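Long-range contacts in kappa-carrageenase (Pseudoalteromonas carrageenovora, PDB 1DYP), which catalyses the endohydrolysis of β-1,4 linkages between D-galactose 4-sulfate and 3,6-anhydro-D-galactose in kappa-carrageenan, here represented by its family 16 catalytic domain: residues Y100-K105 / P115-Y120; S136-V141 / Y195-T200. The protein carries 1 engineered substitution. All blocks are in the same frame, centred on the assembly; numbering follows the deposited sequence.

Contact 1 of 2, residues Y100-K105 / P115-Y120; sequences YEARIK and PAFWMY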
loop_
_atom_site.group_PDB
_atom_site.type_symbol
_atom_site.label_atom_id
_atom_site.label_comp_id
_atom_site.label_asym_id
_atom_site.label_seq_id
_atom_site.Cartn_x
_atom_site.Cartn_y
_atom_site.Cartn_z
ATOM N N TYR A 100 4.058 1.713 12.633
ATOM C CA TYR A 100 2.758 1.502 12.011
ATOM C C TYR A 100 2.402 0.029 12.038
ATOM O O TYR A 100 3.258 -0.825 11.832
ATOM C CB TYR A 100 2.782 1.952 10.552
ATOM C CG TYR A 100 3.229 3.373 10.322
ATOM C CD1 TYR A 100 4.576 3.730 10.416
ATOM C CD2 TYR A 100 2.311 4.355 9.960
ATOM C CE1 TYR A 100 4.994 5.031 10.145
ATOM C CE2 TYR A 100 2.715 5.652 9.689
ATOM C CZ TYR A 100 4.055 5.983 9.779
ATOM O OH TYR A 100 4.456 7.260 9.476
ATOM N N GLU A 101 1.128 -0.268 12.261
ATOM C CA GLU A 101 0.696 -1.652 12.305
ATOM C C GLU A 101 -0.754 -1.808 11.883
ATOM O O GLU A 101 -1.608 -1.006 12.245
ATOM C CB GLU A 101 0.881 -2.203 13.719
ATOM C CG GLU A 101 0.398 -3.623 13.919
ATOM C CD GLU A 101 0.661 -4.115 15.329
ATOM O OE1 GLU A 101 1.848 -4.212 15.710
ATOM O OE2 GLU A 101 -0.318 -4.400 16.053
ATOM N N ALA A 102 -1.023 -2.841 11.097
ATOM C CA ALA A 102 -2.381 -3.126 10.664
ATOM C C ALA A 102 -2.596 -4.625 10.809
ATOM O O ALA A 102 -1.694 -5.417 10.534
ATOM C CB ALA A 102 -2.591 -2.694 9.216
ATOM N N ARG A 103 -3.780 -4.999 11.278
ATOM C CA ARG A 103 -4.142 -6.401 11.453
ATOM C C ARG A 103 -4.997 -6.686 10.232
ATOM O O ARG A 103 -6.127 -6.210 10.128
ATOM C CB ARG A 103 -4.934 -6.580 12.747
ATOM C CG ARG A 103 -5.245 -8.024 13.064
ATOM C CD ARG A 103 -5.237 -8.271 14.561
ATOM N NE ARG A 103 -5.380 -9.689 14.855
ATOM C CZ ARG A 103 -6.539 -10.342 14.854
ATOM N NH1 ARG A 103 -7.670 -9.704 14.582
ATOM N NH2 ARG A 103 -6.562 -11.640 15.113
ATOM N N ILE A 104 -4.441 -7.465 9.310
ATOM C CA ILE A 104 -5.094 -7.744 8.040
ATOM C C ILE A 104 -5.309 -9.206 7.687
ATOM O O ILE A 104 -4.516 -10.073 8.039
ATOM C CB ILE A 104 -4.259 -7.112 6.894
ATOM C CG1 ILE A 104 -4.168 -5.599 7.094
ATOM C CG2 ILE A 104 -4.852 -7.466 5.537
ATOM C CD1 ILE A 104 -3.128 -4.930 6.219
ATOM N N LYS A 105 -6.400 -9.450 6.970
ATOM C CA LYS A 105 -6.742 -10.772 6.470
ATOM C C LYS A 105 -6.803 -10.562 4.962
ATOM O O LYS A 105 -7.511 -9.677 4.484
ATOM C CB LYS A 105 -8.103 -11.204 6.999
ATOM C CG LYS A 105 -8.575 -12.561 6.525
ATOM C CD LYS A 105 -9.884 -12.846 7.232
ATOM C CE LYS A 105 -10.501 -14.152 6.845
ATOM N NZ LYS A 105 -11.740 -14.313 7.656
ATOM N N PRO A 115 -3.735 -7.216 -1.473
ATOM C CA PRO A 115 -4.083 -6.379 -0.323
ATOM C C PRO A 115 -2.800 -5.619 -0.004
ATOM O O PRO A 115 -1.707 -6.193 -0.056
ATOM C CB PRO A 115 -4.417 -7.398 0.761
ATOM C CG PRO A 115 -4.969 -8.548 -0.015
ATOM C CD PRO A 115 -4.035 -8.633 -1.203
ATOM N N ALA A 116 -2.922 -4.341 0.324
ATOM C CA ALA A 116 -1.743 -3.546 0.612
ATOM C C ALA A 116 -1.939 -2.581 1.768
ATOM O O ALA A 116 -3.015 -2.012 1.951
ATOM C CB ALA A 116 -1.329 -2.764 -0.638
ATOM N N PHE A 117 -0.878 -2.428 2.549
ATOM C CA PHE A 117 -0.835 -1.503 3.668
ATOM C C PHE A 117 0.444 -0.753 3.337
ATOM O O PHE A 117 1.531 -1.332 3.303
ATOM C CB PHE A 117 -0.731 -2.260 4.995
ATOM C CG PHE A 117 -0.569 -1.371 6.197
ATOM C CD1 PHE A 117 -1.223 -0.144 6.280
ATOM C CD2 PHE A 117 0.222 -1.780 7.262
ATOM C CE1 PHE A 117 -1.089 0.666 7.408
ATOM C CE2 PHE A 117 0.363 -0.985 8.395
ATOM C CZ PHE A 117 -0.293 0.242 8.470
ATOM N N TRP A 118 0.307 0.536 3.065
ATOM C CA TRP A 118 1.449 1.330 2.656
ATOM C C TRP A 118 1.214 2.807 2.909
ATOM O O TRP A 118 0.190 3.201 3.458
ATOM C CB TRP A 118 1.696 1.093 1.160
ATOM C CG TRP A 118 0.481 1.364 0.297
ATOM C CD1 TRP A 118 -0.761 0.811 0.430
ATOM C CD2 TRP A 118 0.404 2.251 -0.826
ATOM N NE1 TRP A 118 -1.608 1.300 -0.539
ATOM C CE2 TRP A 118 -0.917 2.186 -1.322
ATOM C CE3 TRP A 118 1.324 3.092 -1.463
ATOM C CZ2 TRP A 118 -1.344 2.932 -2.426
ATOM C CZ3 TRP A 118 0.900 3.835 -2.566
ATOM C CH2 TRP A 118 -0.423 3.748 -3.032
HETATM N N MSE A 119 2.183 3.619 2.520
HETATM C CA MSE A 119 2.064 5.059 2.678
HETATM C C MSE A 119 2.850 5.702 1.551
HETATM O O MSE A 119 3.890 5.190 1.128
HETATM C CB MSE A 119 2.586 5.511 4.050
HETATM C CG MSE A 119 4.047 5.194 4.333
HETATM SE SE MSE A 119 4.512 5.511 6.189
HETATM C CE MSE A 119 4.145 3.734 6.872
ATOM N N TYR A 120 2.340 6.814 1.042
ATOM C CA TYR A 120 3.014 7.483 -0.050
ATOM C C TYR A 120 2.794 8.974 -0.000
ATOM O O TYR A 120 1.800 9.455 0.544
ATOM C CB TYR A 120 2.535 6.930 -1.400
ATOM C CG TYR A 120 1.092 7.234 -1.754
ATOM C CD1 TYR A 120 0.035 6.686 -1.022
ATOM C CD2 TYR A 120 0.784 8.035 -2.854
ATOM C CE1 TYR A 120 -1.291 6.923 -1.385
ATOM C CE2 TYR A 120 -0.535 8.281 -3.223
ATOM C CZ TYR A 120 -1.567 7.721 -2.489
ATOM O OH TYR A 120 -2.874 7.952 -2.868
#

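Contact 2 of 2, residues S136-V141 / Y195-T200; sequences SEIDVV and YGVNVT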
loop_
_atom_site.group_PDB
_atom_site.type_symbol
_atom_site.label_atom_id
_atom_site.label_comp_id
_atom_site.label_asym_id
_atom_site.label_seq_id
_atom_site.Cartn_x
_atom_site.Cartn_y
_atom_site.Cartn_z
ATOM N N SER A 136 8.199 9.622 -2.050
ATOM C CA SER A 136 8.560 8.597 -1.075
ATOM C C SER A 136 7.372 7.669 -0.852
ATOM O O SER A 136 6.247 8.124 -0.650
ATOM C CB SER A 136 8.941 9.224 0.269
ATOM O OG SER A 136 10.077 10.063 0.160
ATOM N N GLU A 137 7.631 6.366 -0.882
ATOM C CA GLU A 137 6.586 5.376 -0.665
ATOM C C GLU A 137 7.134 4.217 0.147
ATOM O O GLU A 137 8.143 3.616 -0.221
ATOM C CB GLU A 137 6.067 4.836 -2.001
ATOM C CG GLU A 137 4.991 3.759 -1.864
ATOM C CD GLU A 137 4.645 3.105 -3.191
ATOM O OE1 GLU A 137 4.763 3.781 -4.233
ATOM O OE2 GLU A 137 4.242 1.922 -3.196
ATOM N N ILE A 138 6.482 3.923 1.265
ATOM C CA ILE A 138 6.886 2.801 2.100
ATOM C C ILE A 138 5.739 1.803 2.079
ATOM O O ILE A 138 4.615 2.126 2.457
ATOM C CB ILE A 138 7.157 3.215 3.561
ATOM C CG1 ILE A 138 8.344 4.179 3.623
ATOM C CG2 ILE A 138 7.460 1.964 4.395
ATOM C CD1 ILE A 138 8.706 4.644 5.032
ATOM N N ASP A 139 6.023 0.594 1.615
ATOM C CA ASP A 139 5.000 -0.438 1.550
ATOM C C ASP A 139 5.186 -1.362 2.743
ATOM O O ASP A 139 6.128 -2.153 2.783
ATOM C CB ASP A 139 5.143 -1.193 0.235
ATOM C CG ASP A 139 5.136 -0.258 -0.950
ATOM O OD1 ASP A 139 4.087 0.375 -1.191
ATOM O OD2 ASP A 139 6.183 -0.135 -1.619
ATOM N N VAL A 140 4.296 -1.249 3.727
ATOM C CA VAL A 140 4.403 -2.082 4.921
ATOM C C VAL A 140 4.282 -3.533 4.491
ATOM O O VAL A 140 5.043 -4.394 4.931
ATOM C CB VAL A 140 3.315 -1.732 5.942
ATOM C CG1 VAL A 140 3.512 -2.559 7.209
ATOM C CG2 VAL A 140 3.375 -0.245 6.262
ATOM N N VAL A 141 3.313 -3.798 3.627
ATOM C CA VAL A 141 3.136 -5.131 3.080
ATOM C C VAL A 141 2.259 -5.091 1.841
ATOM O O VAL A 141 1.344 -4.277 1.729
ATOM C CB VAL A 141 2.499 -6.126 4.095
ATOM C CG1 VAL A 141 1.063 -5.723 4.418
ATOM C CG2 VAL A 141 2.530 -7.534 3.514
ATOM N N TYR A 195 0.881 -6.725 10.366
ATOM C CA TYR A 195 1.907 -6.244 9.460
ATOM C C TYR A 195 2.320 -4.865 9.945
ATOM O O TYR A 195 1.499 -3.952 10.029
ATOM C CB TYR A 195 1.327 -6.173 8.048
ATOM C CG TYR A 195 0.881 -7.525 7.541
ATOM C CD1 TYR A 195 1.793 -8.411 6.966
ATOM C CD2 TYR A 195 -0.442 -7.941 7.687
ATOM C CE1 TYR A 195 1.399 -9.679 6.550
ATOM C CE2 TYR A 195 -0.849 -9.213 7.272
ATOM C CZ TYR A 195 0.079 -10.073 6.707
ATOM O OH TYR A 195 -0.307 -11.330 6.303
ATOM N N GLY A 196 3.593 -4.709 10.275
ATOM C CA GLY A 196 4.030 -3.421 10.766
ATOM C C GLY A 196 5.359 -2.963 10.227
ATOM O O GLY A 196 6.098 -3.719 9.596
ATOM N N VAL A 197 5.655 -1.696 10.468
ATOM C CA VAL A 197 6.914 -1.132 10.038
ATOM C C VAL A 197 7.302 -0.022 10.997
ATOM O O VAL A 197 6.456 0.741 11.461
ATOM C CB VAL A 197 6.831 -0.568 8.596
ATOM C CG1 VAL A 197 5.963 0.677 8.556
ATOM C CG2 VAL A 197 8.232 -0.272 8.080
ATOM N N ASN A 198 8.582 0.027 11.335
ATOM C CA ASN A 198 9.073 1.072 12.206
ATOM C C ASN A 198 9.914 1.957 11.312
ATOM O O ASN A 198 10.872 1.496 10.687
ATOM C CB ASN A 198 9.924 0.506 13.337
ATOM C CG ASN A 198 10.309 1.568 14.339
ATOM O OD1 ASN A 198 9.519 2.463 14.631
ATOM N ND2 ASN A 198 11.518 1.472 14.882
ATOM N N VAL A 199 9.540 3.226 11.240
ATOM C CA VAL A 199 10.249 4.178 10.403
ATOM C C VAL A 199 10.951 5.233 11.245
ATOM O O VAL A 199 10.324 5.892 12.072
ATOM C CB VAL A 199 9.268 4.894 9.440
ATOM C CG1 VAL A 199 10.029 5.780 8.474
ATOM C CG2 VAL A 199 8.432 3.864 8.684
ATOM N N THR A 200 12.258 5.372 11.042
ATOM C CA THR A 200 13.044 6.384 11.740
ATOM C C THR A 200 13.781 7.128 10.635
ATOM O O THR A 200 13.732 6.723 9.476
ATOM C CB THR A 200 14.082 5.772 12.707
ATOM O OG1 THR A 200 15.181 5.237 11.960
ATOM C CG2 THR A 200 13.448 4.670 13.540
#

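Contact 1 of 2, residues Y100-K105 / P115-Y120
Met119, a selenomethionine in this crystal, lays its terminal methyl almost exactly over the middle of the Tyr100 ring. CE stands 3.4 Å from the centroid of the Tyr100 ring and only 3° off the ring normal, a CH-pi contact in which nearly the whole ring is equally close to one methyl group. The selenium follows on the same face, displaced toward the phenol end, with SE 3.6 Å from CZ of Tyr100; SE over the ring adds a Met-aromatic contact to the methyl's CH-pi contact. The bend at chi3 (91°) is what turns the methyl over the ring after CG and SE have carried the chain across from the other strand. Beside this pair, the methyl of Ala102 sits over one face of the Phe117 ring, its CB 3.5 Å from CE2 of Phe117 and offset toward the rim. With CG anti to the backbone N, Phe117 stands up from its strand and brings its ring against the backbone of Glu101. CZ of Phe117 also touches Tyr100 CB at 4.1 Å, and CD1 of Ile104 closes on Phe117 CB at 3.8 Å. An alanine in place of Tyr100 keeps the CB that meets Phe117, but would probably open a gap over the Met119 methyl, leave it free to turn, and strand the carbonyl oxygen of Asn96 without this partner. The Tyr100 hydroxyl is hydrogen-bonded to that oxygen, which helps hold the far end of the ring. No hydrogen bond joins the two segments; their axes come no closer than 8.7 Å and run nearly antiparallel (162°), so this is face-to-face packing inside the family 16 beta-sandwich. Strand 98-105 is flanked by strands 193-199 and 258-270, strand 113-120 by strands 133-139 and 225-233; Val265 and Leu229 touch Phe117, and Leu227 touches Tyr100.

Contact 2 of 2, residues S136-V141 / Y195-T200
The ring of Tyr195 meets Val141 obliquely, along the CG and CD1 side of the ring. Both methyls of Val141 take part: CG1 of Val141 lies 3.6 Å from CG of Tyr195, while CG2 of Val141 lies 3.6 Å from CD1 of Tyr195. With chi1 at 66°, Val141 CG1 falls between its own backbone N and carbonyl carbon, and this spreads the two methyls along the ring atoms. Phe186, Pro188 and Val208 also touch the tyrosine side chain. One residue earlier, at the corner of the chain, Val140 sets one methyl against the backbone and the other against a side chain: its CG1 rests 3.6 Å from the carbonyl carbon of Gly196, and its CG2 meets Val197 CG1 at 3.6 Å. Val140 and Val141 both face Phe117, making a classic beta bulge that interrupts the alternation of the strand carrying the active-site residues. Before the bulge, Asp139 points away from 195-200, and the nucleophile Glu137 makes no contact with it, whereas Ile138 between them points toward it, as in the family 16 sandwich, where catalytic residues line the substrate-binding face, here a tunnel-shaped active site, and their neighbours enter the core. Ile138 and Val199 reach tip to tip, CD1 of Ile138 to CG2 of Val199 at 3.7 Å. Ile204 of the adjoining strand 203-208 packs against both Ile138 and Val197, and Trp206 NE1 donates a hydrogen bond to the carbonyl oxygen of Asp139.

How the contacts relate
The two contacts lie side by side in the interior of the beta-sandwich, their centres about 8 Å apart, and each packs one layer against the other. Strands 98-105 and 193-199 are antiparallel neighbours on one side, joined by a probable hydrogen bond from Tyr100 N to Val197 O (2.8 Å); strands 113-120 and 133-139 are antiparallel neighbours on the other, joined likewise from Met119 N to Ile138 O (2.9 Å). Along the chain, contact 1 closes before contact 2 opens. The result is a continuous apolar interior directly behind the strand that presents Glu137 and Asp139 on its other face.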